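Local coordinates for glycoside hydrolase family 5 (Aspergillus oryzae, PDB 6LA0), which hydrolyses rutinosides as a secreted glycosidase of the TIM-barrel family 5 and may, by analogy with related enzymes, act on 1,3-beta-glucans, at residues A205-R210 with Q238-P243; W214-I219 with S248-A253. All coordinates share one frame; numbering follows the deposited sequence.

How the interactions relate
From the N terminus, the chain passes through segment 205-210, where helix 209-229 starts, then 214-219 within that helix, then strand 235-237, segment 238-243 and finally 248-253. Interaction 1 closes a loop of 27 residues and interaction 2 one of 28. Because the segments alternate, the two loops cross, neither enclosing the other. Their centres lie about 12 Å apart on the same side of the chain's centre. Interaction 1 ties the entry of the helix to the loop leaving strand 235-237; interaction 2 packs the helix farther on against the loop between helix 244-248 and strand 257-265. Together they fasten the loops on either side of helix 244-248 to the first part of helix 209-229.

Interaction 1: residues A205-R210 with Q238-P243; sequences AALSDR and QGSFKP
Ala206 and Phe241 open a contact between two loops of the TIM barrel, one leading into helix 209-229 and the other following strand 235-237; both are beta-to-alpha connections, so the contact lies at the C-terminal side of the barrel strands. Ala206 CB, in a short 3-10 turn, meets Phe241 CD2 at 4.3 Å, approaching the ring obliquely. Phe241 is presented by a type II' beta turn running from Gly239 to Lys242.

Leu207 comes next and is gripped at both its side chain and its carbonyl. Its CB lies 3.8 Å from Ser240 OG. With CG anti to the backbone N (chi1 -175°), the branch runs on over the serine, and CD2 reaches 3.9 Å from Ser240 CB. Both partners on Leu207 are carbons, so this is van der Waals contact; the buried Ser240 OG is hydrogen-bonded to Pro192 O. Leu207 O takes a hydrogen bond from Lys242 NZ at 3.0 Å, in the carbonyl plane and with a C=O...N angle of 158°. A bend at chi2 (-66°) leads the lysine side chain to this acceptor, and NZ also hydrogen-bonds Pro204 O.

Ser208 is the N-cap of the helix, its OG capping Gly211 N, and Asp209 follows, hydrogen-bonded through OD1 to Tyr246 OH. Asp209 OD1 stands 4.8 Å from Lys242 NZ, too far for a direct ion pair. A water bridges the gap, donating to Leu207 O at 2.7 Å and weakly to Asp209 OD1, while accepting from Lys242 NZ at 2.6 Å.

Interaction 2: residues W214-I219 with S248-A253; sequences WVLKYI and SNQLPA
Leu216 packs into the angle formed by Gln250 and Leu251, side-chain packing between a barrel helix and the loop that leads to strand 257-265. The apolar part rests on the Leu216 methyls: CD1 lies 4.0 Å from Leu251 CD2, the two side chains passing with their ends pointing opposite ways. Gln250 CB sits against both methyls, 3.9 Å from Leu216 CD1 and 4.0 Å from Leu216 CD2. One helical turn on, Ile219 CG2 reaches the same Leu251 CD2 at 4.3 Å, which places Leu216 and Ile219 on one face of the helix.

The one mixed contact comes from the far end of Gln250. Its side chain, straight at chi2 (-164°), carries the amide across the leucine, with OE1 3.5 Å from Leu216 CD2. That is an oxygen against a methyl; no hydrogen bond crosses the contact. Gln250 NE2 instead hydrogen-bonds Tyr246 O in the preceding helix 244-248, which holds the amide. Likewise, Lys291 NZ hydrogen-bonds Ser248 O and Leu251 O and so holds the loop backbone.

Leu251 also lies on Arg220 and Ile223, further along helix 209-229, while Ile219 reaches inward to Val235 and Phe237 of strand 235-237, so that the helix is held between loop and barrel strand.

Interaction 1: residues A205-R210 with Q238-P243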
# COMPACT_ATOMS: atom_id res chain seq x y z
N ALA A 205 16.52 9.43 5.42
CA ALA A 205 17.03 10.59 4.70
C ALA A 205 16.29 10.85 3.39
O ALA A 205 16.55 11.87 2.74
CB ALA A 205 18.52 10.43 4.42
N ALA A 206 15.38 9.97 2.99
CA ALA A 206 14.64 10.19 1.76
C ALA A 206 13.68 11.37 1.84
O ALA A 206 13.19 11.80 0.79
CB ALA A 206 13.87 8.92 1.38
N LEU A 207 13.40 11.89 3.04
CA LEU A 207 12.52 13.03 3.23
C LEU A 207 13.24 14.07 4.08
O LEU A 207 13.62 13.78 5.22
CB LEU A 207 11.20 12.62 3.91
CG LEU A 207 10.10 13.68 4.09
CD1 LEU A 207 9.51 14.17 2.77
CD2 LEU A 207 8.99 13.15 5.01
N SER A 208 13.41 15.27 3.53
CA SER A 208 14.02 16.38 4.24
C SER A 208 13.07 16.92 5.30
O SER A 208 11.86 16.67 5.28
CB SER A 208 14.39 17.50 3.27
OG SER A 208 13.23 18.21 2.84
N ASP A 209 13.63 17.69 6.25
CA ASP A 209 12.76 18.33 7.24
C ASP A 209 11.85 19.37 6.60
O ASP A 209 10.71 19.54 7.04
CB ASP A 209 13.60 18.98 8.35
CG ASP A 209 14.41 17.98 9.12
OD1 ASP A 209 13.87 16.92 9.52
OD2 ASP A 209 15.62 18.25 9.31
N ARG A 210 12.32 20.06 5.57
CA ARG A 210 11.47 20.99 4.84
C ARG A 210 10.27 20.27 4.23
O ARG A 210 9.12 20.73 4.36
CB ARG A 210 12.28 21.69 3.75
CG ARG A 210 11.49 22.70 2.98
CD ARG A 210 12.38 23.70 2.28
NE ARG A 210 11.57 24.63 1.51
CZ ARG A 210 11.39 24.55 0.19
NH1 ARG A 210 11.98 23.57 -0.50
NH2 ARG A 210 10.64 25.45 -0.42
N GLN A 238 1.19 6.79 6.48
CA GLN A 238 2.42 6.24 5.92
C GLN A 238 3.45 7.35 5.99
O GLN A 238 3.59 8.15 5.06
CB GLN A 238 2.20 5.75 4.49
CG GLN A 238 3.11 4.57 4.08
CD GLN A 238 4.57 4.94 4.12
OE1 GLN A 238 5.04 5.72 3.31
NE2 GLN A 238 5.30 4.41 5.11
N GLY A 239 4.15 7.44 7.12
CA GLY A 239 5.02 8.57 7.38
C GLY A 239 6.38 8.43 6.72
O GLY A 239 7.41 8.53 7.40
N SER A 240 6.38 8.21 5.40
CA SER A 240 7.58 8.02 4.60
C SER A 240 8.41 6.93 5.28
O SER A 240 7.84 5.96 5.78
CB SER A 240 8.34 9.35 4.45
OG SER A 240 9.36 9.30 3.46
N PHE A 241 9.73 7.09 5.36
CA PHE A 241 10.55 6.07 5.97
C PHE A 241 11.18 6.52 7.29
O PHE A 241 12.24 6.04 7.68
CB PHE A 241 11.60 5.58 4.97
CG PHE A 241 10.99 5.12 3.67
CD1 PHE A 241 10.44 3.85 3.56
CD2 PHE A 241 10.96 5.96 2.56
CE1 PHE A 241 9.87 3.42 2.34
CE2 PHE A 241 10.39 5.53 1.35
CZ PHE A 241 9.85 4.26 1.25
N LYS A 242 10.51 7.43 8.00
CA LYS A 242 10.90 7.79 9.36
C LYS A 242 10.37 6.76 10.37
O LYS A 242 9.40 6.05 10.10
CB LYS A 242 10.35 9.16 9.73
CG LYS A 242 10.58 10.24 8.71
CD LYS A 242 12.03 10.59 8.54
CE LYS A 242 12.18 12.04 8.11
NZ LYS A 242 13.61 12.42 7.93
N PRO A 243 10.99 6.67 11.54
CA PRO A 243 10.37 5.90 12.63
C PRO A 243 9.13 6.62 13.13
O PRO A 243 9.01 7.85 13.02
CB PRO A 243 11.46 5.85 13.71
CG PRO A 243 12.41 6.94 13.36
CD PRO A 243 12.37 7.06 11.86
O HOH W 1 15.00 14.54 7.43

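Interaction 2: residues W214-I219 with S248-A253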
# COMPACT_ATOMS: atom_id res chain seq x y z
N TRP A 214 5.56 20.07 5.13
CA TRP A 214 4.41 20.02 4.24
C TRP A 214 3.61 18.74 4.46
O TRP A 214 2.37 18.77 4.47
CB TRP A 214 4.85 20.15 2.78
CG TRP A 214 3.71 20.51 1.85
CD1 TRP A 214 3.06 19.68 0.98
CD2 TRP A 214 3.08 21.80 1.72
NE1 TRP A 214 2.06 20.37 0.32
CE2 TRP A 214 2.06 21.67 0.76
CE3 TRP A 214 3.29 23.05 2.32
CZ2 TRP A 214 1.25 22.75 0.37
CZ3 TRP A 214 2.47 24.12 1.95
CH2 TRP A 214 1.46 23.96 0.98
N VAL A 215 4.29 17.61 4.65
CA VAL A 215 3.60 16.35 4.93
C VAL A 215 2.77 16.47 6.21
O VAL A 215 1.61 16.04 6.26
CB VAL A 215 4.60 15.19 5.00
CG1 VAL A 215 3.91 13.89 5.41
CG2 VAL A 215 5.29 15.02 3.66
N LEU A 216 3.37 17.04 7.27
CA LEU A 216 2.64 17.25 8.52
C LEU A 216 1.44 18.16 8.32
O LEU A 216 0.35 17.87 8.83
CB LEU A 216 3.57 17.84 9.58
CG LEU A 216 2.99 17.92 10.99
CD1 LEU A 216 2.92 16.53 11.62
CD2 LEU A 216 3.81 18.87 11.87
N LYS A 217 1.61 19.26 7.60
CA LYS A 217 0.45 20.10 7.28
C LYS A 217 -0.68 19.26 6.67
O LYS A 217 -1.84 19.34 7.11
CB LYS A 217 0.86 21.23 6.33
CG LYS A 217 -0.31 22.05 5.78
CD LYS A 217 0.21 23.10 4.80
CE LYS A 217 -0.91 23.66 3.92
NZ LYS A 217 -1.69 24.71 4.65
N TYR A 218 -0.34 18.41 5.69
CA TYR A 218 -1.35 17.57 5.04
C TYR A 218 -1.99 16.59 6.02
O TYR A 218 -3.22 16.48 6.06
CB TYR A 218 -0.71 16.79 3.89
CG TYR A 218 -1.66 15.84 3.15
CD1 TYR A 218 -2.79 16.33 2.50
CD2 TYR A 218 -1.40 14.47 3.08
CE1 TYR A 218 -3.66 15.48 1.81
CE2 TYR A 218 -2.26 13.61 2.38
CZ TYR A 218 -3.39 14.13 1.75
OH TYR A 218 -4.25 13.29 1.08
N ILE A 219 -1.18 15.86 6.79
CA ILE A 219 -1.78 14.79 7.59
C ILE A 219 -2.64 15.38 8.70
O ILE A 219 -3.65 14.78 9.09
CB ILE A 219 -0.71 13.81 8.13
CG1 ILE A 219 -1.36 12.53 8.66
CG2 ILE A 219 0.13 14.43 9.24
CD1 ILE A 219 -2.06 11.69 7.61
N SER A 248 5.63 11.30 16.31
CA SER A 248 4.63 11.13 17.35
C SER A 248 4.50 12.36 18.23
O SER A 248 3.42 12.62 18.77
CB SER A 248 4.97 9.90 18.19
OG SER A 248 6.09 10.13 19.01
N ASN A 249 5.55 13.15 18.38
CA ASN A 249 5.43 14.32 19.25
C ASN A 249 5.01 15.57 18.49
O ASN A 249 4.89 16.63 19.11
CB ASN A 249 6.72 14.55 20.02
CG ASN A 249 6.87 13.58 21.17
OD1 ASN A 249 7.69 12.66 21.13
ND2 ASN A 249 6.03 13.75 22.19
N GLN A 250 4.75 15.46 17.19
CA GLN A 250 4.18 16.55 16.41
C GLN A 250 2.67 16.43 16.26
O GLN A 250 2.07 17.24 15.55
CB GLN A 250 4.85 16.61 15.03
CG GLN A 250 6.35 16.28 15.04
CD GLN A 250 7.06 16.72 13.76
OE1 GLN A 250 6.81 17.81 13.24
NE2 GLN A 250 7.94 15.87 13.24
N LEU A 251 2.04 15.46 16.93
CA LEU A 251 0.62 15.21 16.75
C LEU A 251 -0.09 15.01 18.08
O LEU A 251 0.43 14.29 18.95
CB LEU A 251 0.40 13.98 15.86
CG LEU A 251 0.94 14.11 14.43
CD1 LEU A 251 1.36 12.75 13.91
CD2 LEU A 251 -0.12 14.78 13.53
N PRO A 252 -1.28 15.59 18.25
CA PRO A 252 -2.03 15.39 19.50
C PRO A 252 -2.33 13.92 19.76
O PRO A 252 -2.64 13.16 18.83
CB PRO A 252 -3.32 16.20 19.28
CG PRO A 252 -3.02 17.14 18.15
CD PRO A 252 -1.98 16.49 17.30
N ALA A 253 -2.26 13.54 21.04
CA ALA A 253 -2.42 12.15 21.43
C ALA A 253 -3.77 11.57 21.03
O ALA A 253 -3.86 10.37 20.74
CB ALA A 253 -2.22 12.01 22.94